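Local coordinates for Sensory/regulatory protein rpfC (Xanthomonas campestris pv. campestris, PDB 3M6M) that probably serves as the phosphate-accepting receiver domain of a hybrid sensor histidine kinase in two-component signalling, at residues Q31-K36 and A124-T129; A61-L66 and D128-L133. All blocks are in the same frame, centred on the assembly; numbering follows the deposited sequence.

Both contacts end on helix 123-133, which supplies residues 124-129 to contact 1 and 128-133 to contact 2, with Asp128 and Thr129 common to the two. Along the chain residues 31-36 of helix 24-35 come first, then strand 61-65, and the last helix returns to meet both. The centres lie about 9 Å apart and the apolar layers are continuous: Ile63 CD1 sits 3.8 Å from Leu34 CD2 and 4.3 Å from Leu126 CD1. Helices 24-35 and 123-133 thus pack on each other and on the middle of the parallel sheet of the CheY-like receiver domain, whose central strand carries a magnesium ligand.

Contact 1: residues Q31-K36 and A124-T129; sequences QRLLEK and AKLLDT
Leu33 and Leu126 form the centre of a small apolar helix-to-helix contact, in which the C-terminal turn of helix 24-35 meets the first half of helix 123-133. In the receiver fold these are the first and last helices, lying side by side over one face of the parallel sheet. The closest approach is between single methyls, Leu33 CD1 and Leu126 CD2, at 3.8 Å. The two side chains meet at about a right angle, so the contact is a touch of branch ends and not an alignment of whole chains. Torsions set this up from both helices: Leu33 has CG between its backbone N and carbonyl carbon (chi1 73°), whereas Leu126 turns CG anti to its N (chi1 -174°) and directs its isobutyl group toward helix 24-35.

The next residue, Leu34, gives a looser second touch, its CD2 4.5 Å from the same methyl, Leu126 CD2. Leu126 therefore fits against two consecutive leucines of the other helix. Leu127 leaves its backbone at an angle to the neighbouring helix, but its end bends closer, in a still looser approach with CD2 4.6 Å from Leu34 CB. Around these leucines, Val121 packs on both Leu33 and Leu126, Leu117 of strand 115-118 touches Leu126, and Val41 of strand 40-44 meets Leu34.

Across the interface the touching groups are aliphatic, and the two segments bury only 168 Å² between them. Without a directional bond to fix the register, what these two segments contribute to the pairing of the helices is probably van der Waals contact and the removal of leucine surface from water.

Contact 2: residues A61-L66 and D128-L133; sequences AVIVDL and DTLADL. With MG (magnesium ion), chain T.
Leu133 and Leu130 are brought onto the strand by matching torsions: in Leu133 CG stands anti to the carbonyl carbon (chi1 -61°), and Leu130 adopts much the same setting (chi1 -66°). One helical turn apart, both point toward the N-terminal half of strand 61-65. The extended branch of Leu133 ends in CD1, 4.0 Å from Ala61 CB. Leu130 uses its other branch, the methyl that turns off the extended chain: its CD2 lies 4.4 Å from Ala61 CB and, less closely, 4.5 Å from Ile63 CD1. Ala61 and Ile63 alternate with Val62, whose side chain points away from the helix, so the short alanine receives both leucines while the longer isoleucine reaches out to one. The contact is wholly apolar.

At the far end of the same strand Asp65 binds the magnesium ion through OD2 alone, at 2.3 Å; the ion's other protein ligands are Asp22 and the carbonyl of His67. OD1 instead makes a salt bridge with Lys119, an arrangement consistent with the phosphorylation site of receiver domains. The leucine packing is remote from the metal, because the leucines meet Ala61 and Ile63 whereas Asp65 holds the ion at the strand's C-terminal end.

Helix 123-133 runs roughly antiparallel to the strand (146°), their axes 10.4 Å apart. Strand 61-65 is the middle one of five, between 16-20 and 93-97: Met17 touches both Ala61 and Leu130, Val94 and Leu96 adjoin Ile63, and Pro92 and Arg114 border Leu133.

Contact 1: residues Q31-K36 and A124-T129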
loop_
_atom_site.group_PDB
_atom_site.type_symbol
_atom_site.label_atom_id
_atom_site.label_comp_id
_atom_site.label_asym_id
_atom_site.label_seq_id
_atom_site.Cartn_x
_atom_site.Cartn_y
_atom_site.Cartn_z
ATOM N N GLN D 31 46.526 14.182 -14.940
ATOM C CA GLN D 31 47.774 13.592 -14.451
ATOM C C GLN D 31 48.796 14.670 -14.083
ATOM O O GLN D 31 49.431 14.595 -13.029
ATOM C CB GLN D 31 48.360 12.634 -15.496
ATOM C CG GLN D 31 49.568 11.830 -15.022
ATOM C CD GLN D 31 50.038 10.809 -16.045
ATOM O OE1 GLN D 31 49.246 10.022 -16.568
ATOM N NE2 GLN D 31 51.336 10.810 -16.328
ATOM N N ARG D 32 48.933 15.671 -14.951
ATOM C CA ARG D 32 49.885 16.764 -14.759
ATOM C C ARG D 32 49.607 17.618 -13.523
ATOM O O ARG D 32 50.523 17.914 -12.754
ATOM C CB ARG D 32 49.939 17.653 -16.005
ATOM C CG ARG D 32 50.988 17.240 -17.031
ATOM C CD ARG D 32 50.884 18.067 -18.313
ATOM N NE ARG D 32 50.726 19.500 -18.053
ATOM C CZ ARG D 32 51.726 20.366 -17.910
ATOM N NH1 ARG D 32 52.990 19.965 -18.002
ATOM N NH2 ARG D 32 51.463 21.646 -17.676
ATOM N N LEU D 33 48.345 18.005 -13.333
ATOM C CA LEU D 33 47.982 18.933 -12.259
ATOM C C LEU D 33 48.029 18.320 -10.855
ATOM O O LEU D 33 48.402 19.001 -9.897
ATOM C CB LEU D 33 46.627 19.612 -12.533
ATOM C CG LEU D 33 45.280 18.887 -12.404
ATOM C CD1 LEU D 33 44.786 18.876 -10.960
ATOM C CD2 LEU D 33 44.243 19.558 -13.290
ATOM N N LEU D 34 47.657 17.046 -10.735
ATOM C CA LEU D 34 47.616 16.397 -9.422
ATOM C C LEU D 34 48.881 15.599 -9.069
ATOM O O LEU D 34 48.960 14.992 -7.999
ATOM C CB LEU D 34 46.323 15.581 -9.229
ATOM C CG LEU D 34 46.007 14.312 -10.023
ATOM C CD1 LEU D 34 46.496 13.085 -9.288
ATOM C CD2 LEU D 34 44.508 14.212 -10.243
ATOM N N GLU D 35 49.868 15.613 -9.963
ATOM C CA GLU D 35 51.217 15.167 -9.614
ATOM C C GLU D 35 51.905 16.246 -8.781
ATOM O O GLU D 35 52.712 15.946 -7.901
ATOM C CB GLU D 35 52.035 14.836 -10.864
ATOM C CG GLU D 35 51.892 13.388 -11.317
ATOM C CD GLU D 35 52.521 13.108 -12.672
ATOM O OE1 GLU D 35 52.875 14.067 -13.394
ATOM O OE2 GLU D 35 52.656 11.915 -13.017
ATOM N N LYS D 36 51.562 17.500 -9.069
ATOM C CA LYS D 36 52.002 18.651 -8.289
ATOM C C LYS D 36 51.161 18.790 -7.018
ATOM O O LYS D 36 51.023 17.844 -6.241
ATOM C CB LYS D 36 51.900 19.921 -9.139
ATOM C CG LYS D 36 52.058 21.229 -8.376
ATOM C CD LYS D 36 51.715 22.421 -9.259
ATOM C CE LYS D 36 51.494 23.686 -8.439
ATOM N NZ LYS D 36 52.740 24.165 -7.777
ATOM N N ALA D 124 42.064 24.155 -8.041
ATOM C CA ALA D 124 41.805 24.530 -6.652
ATOM C C ALA D 124 40.622 23.763 -6.057
ATOM O O ALA D 124 40.704 23.277 -4.929
ATOM C CB ALA D 124 41.583 26.034 -6.538
ATOM N N LYS D 125 39.534 23.656 -6.820
ATOM C CA LYS D 125 38.329 22.945 -6.376
ATOM C C LYS D 125 38.491 21.429 -6.336
ATOM O O LYS D 125 37.852 20.760 -5.525
ATOM C CB LYS D 125 37.111 23.326 -7.230
ATOM C CG LYS D 125 36.026 24.104 -6.481
ATOM C CD LYS D 125 36.471 25.515 -6.098
ATOM C CE LYS D 125 35.458 26.186 -5.183
ATOM N NZ LYS D 125 35.930 27.522 -4.727
ATOM N N LEU D 126 39.339 20.895 -7.211
ATOM C CA LEU D 126 39.610 19.460 -7.239
ATOM C C LEU D 126 40.461 19.039 -6.041
ATOM O O LEU D 126 40.106 18.101 -5.327
ATOM C CB LEU D 126 40.282 19.052 -8.558
ATOM C CG LEU D 126 40.528 17.563 -8.838
ATOM C CD1 LEU D 126 39.226 16.787 -8.986
ATOM C CD2 LEU D 126 41.388 17.385 -10.079
ATOM N N LEU D 127 41.568 19.747 -5.820
ATOM C CA LEU D 127 42.513 19.416 -4.748
ATOM C C LEU D 127 41.941 19.612 -3.342
ATOM O O LEU D 127 42.291 18.871 -2.422
ATOM C CB LEU D 127 43.817 20.207 -4.910
ATOM C CG LEU D 127 44.739 19.823 -6.075
ATOM C CD1 LEU D 127 45.727 20.943 -6.373
ATOM C CD2 LEU D 127 45.471 18.510 -5.811
ATOM N N ASP D 128 41.067 20.605 -3.185
ATOM C CA ASP D 128 40.407 20.869 -1.903
ATOM C C ASP D 128 39.372 19.801 -1.554
ATOM O O ASP D 128 39.221 19.433 -0.387
ATOM C CB ASP D 128 39.758 22.257 -1.899
ATOM C CG ASP D 128 40.766 23.378 -1.689
ATOM O OD1 ASP D 128 41.913 23.266 -2.175
ATOM O OD2 ASP D 128 40.405 24.380 -1.038
ATOM N N THR D 129 38.663 19.312 -2.570
ATOM C CA THR D 129 37.682 18.242 -2.391
ATOM C C THR D 129 38.354 16.891 -2.152
ATOM O O THR D 129 37.814 16.045 -1.436
ATOM C CB THR D 129 36.711 18.137 -3.586
ATOM O OG1 THR D 129 37.440 18.282 -4.810
ATOM C CG2 THR D 129 35.642 19.220 -3.507
#

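Contact 2: residues A61-L66 and D128-L133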
loop_
_atom_site.group_PDB
_atom_site.type_symbol
_atom_site.label_atom_id
_atom_site.label_comp_id
_atom_site.label_asym_id
_atom_site.label_seq_id
_atom_site.Cartn_x
_atom_site.Cartn_y
_atom_site.Cartn_z
ATOM N N ALA D 61 41.452 7.411 -3.836
ATOM C CA ALA D 61 40.306 8.056 -4.473
ATOM C C ALA D 61 40.290 7.788 -5.973
ATOM O O ALA D 61 41.344 7.643 -6.597
ATOM C CB ALA D 61 40.315 9.561 -4.203
ATOM N N VAL D 62 39.087 7.728 -6.541
ATOM C CA VAL D 62 38.902 7.512 -7.976
ATOM C C VAL D 62 38.220 8.726 -8.612
ATOM O O VAL D 62 37.162 9.164 -8.156
ATOM C CB VAL D 62 38.071 6.230 -8.269
ATOM C CG1 VAL D 62 37.832 6.062 -9.768
ATOM C CG2 VAL D 62 38.753 4.987 -7.695
ATOM N N ILE D 63 38.843 9.267 -9.657
ATOM C CA ILE D 63 38.246 10.337 -10.452
ATOM C C ILE D 63 37.762 9.762 -11.778
ATOM O O ILE D 63 38.566 9.307 -12.594
ATOM C CB ILE D 63 39.235 11.499 -10.719
ATOM C CG1 ILE D 63 39.871 11.986 -9.411
ATOM C CG2 ILE D 63 38.523 12.640 -11.442
ATOM C CD1 ILE D 63 41.022 12.965 -9.594
ATOM N N VAL D 64 36.447 9.783 -11.981
ATOM C CA VAL D 64 35.839 9.193 -13.172
ATOM C C VAL D 64 35.143 10.232 -14.061
ATOM O O VAL D 64 34.487 11.151 -13.568
ATOM C CB VAL D 64 34.867 8.027 -12.802
ATOM C CG1 VAL D 64 33.578 8.544 -12.157
ATOM C CG2 VAL D 64 34.560 7.169 -14.024
ATOM N N ASP D 65 35.311 10.080 -15.372
ATOM C CA ASP D 65 34.577 10.870 -16.352
ATOM C C ASP D 65 33.178 10.286 -16.484
ATOM O O ASP D 65 33.019 9.069 -16.624
ATOM C CB ASP D 65 35.302 10.848 -17.703
ATOM C CG ASP D 65 34.555 11.604 -18.795
ATOM O OD1 ASP D 65 33.909 12.635 -18.502
ATOM O OD2 ASP D 65 34.628 11.167 -19.963
ATOM N N LEU D 66 32.167 11.150 -16.432
ATOM C CA LEU D 66 30.780 10.700 -16.503
ATOM C C LEU D 66 30.445 10.055 -17.844
ATOM O O LEU D 66 29.902 8.952 -17.877
ATOM C CB LEU D 66 29.803 11.839 -16.191
ATOM C CG LEU D 66 28.296 11.536 -16.218
ATOM C CD1 LEU D 66 27.903 10.393 -15.276
ATOM C CD2 LEU D 66 27.497 12.792 -15.900
ATOM N N ASP D 128 41.067 20.605 -3.185
ATOM C CA ASP D 128 40.407 20.869 -1.903
ATOM C C ASP D 128 39.372 19.801 -1.554
ATOM O O ASP D 128 39.221 19.433 -0.387
ATOM C CB ASP D 128 39.758 22.257 -1.899
ATOM C CG ASP D 128 40.766 23.378 -1.689
ATOM O OD1 ASP D 128 41.913 23.266 -2.175
ATOM O OD2 ASP D 128 40.405 24.380 -1.038
ATOM N N THR D 129 38.663 19.312 -2.570
ATOM C CA THR D 129 37.682 18.242 -2.391
ATOM C C THR D 129 38.354 16.891 -2.152
ATOM O O THR D 129 37.814 16.045 -1.436
ATOM C CB THR D 129 36.711 18.137 -3.586
ATOM O OG1 THR D 129 37.440 18.282 -4.810
ATOM C CG2 THR D 129 35.642 19.220 -3.507
ATOM N N LEU D 130 39.530 16.698 -2.751
ATOM C CA LEU D 130 40.324 15.487 -2.534
ATOM C C LEU D 130 40.917 15.459 -1.126
ATOM O O LEU D 130 41.028 14.392 -0.518
ATOM C CB LEU D 130 41.437 15.351 -3.583
ATOM C CG LEU D 130 41.059 15.113 -5.052
ATOM C CD1 LEU D 130 42.291 15.197 -5.942
ATOM C CD2 LEU D 130 40.328 13.790 -5.264
ATOM N N ALA D 131 41.287 16.635 -0.619
ATOM C CA ALA D 131 41.814 16.784 0.740
ATOM C C ALA D 131 40.750 16.515 1.805
ATOM O O ALA D 131 41.066 16.049 2.902
ATOM C CB ALA D 131 42.420 18.171 0.927
ATOM N N ASP D 132 39.493 16.810 1.471
ATOM C CA ASP D 132 38.354 16.552 2.355
ATOM C C ASP D 132 38.067 15.059 2.537
ATOM O O ASP D 132 37.472 14.656 3.539
ATOM C CB ASP D 132 37.096 17.261 1.835
ATOM C CG ASP D 132 37.050 18.740 2.202
ATOM O OD1 ASP D 132 38.096 19.314 2.577
ATOM O OD2 ASP D 132 35.954 19.334 2.111
ATOM N N LEU D 133 38.494 14.249 1.568
ATOM C CA LEU D 133 38.210 12.812 1.561
ATOM C C LEU D 133 39.038 12.034 2.585
ATOM O O LEU D 133 38.478 11.381 3.471
ATOM C CB LEU D 133 38.393 12.225 0.155
ATOM C CG LEU D 133 37.501 12.762 -0.972
ATOM C CD1 LEU D 133 37.953 12.218 -2.318
ATOM C CD2 LEU D 133 36.025 12.452 -0.733
HETATM MG MG MG T . 34.010 11.758 -22.143
#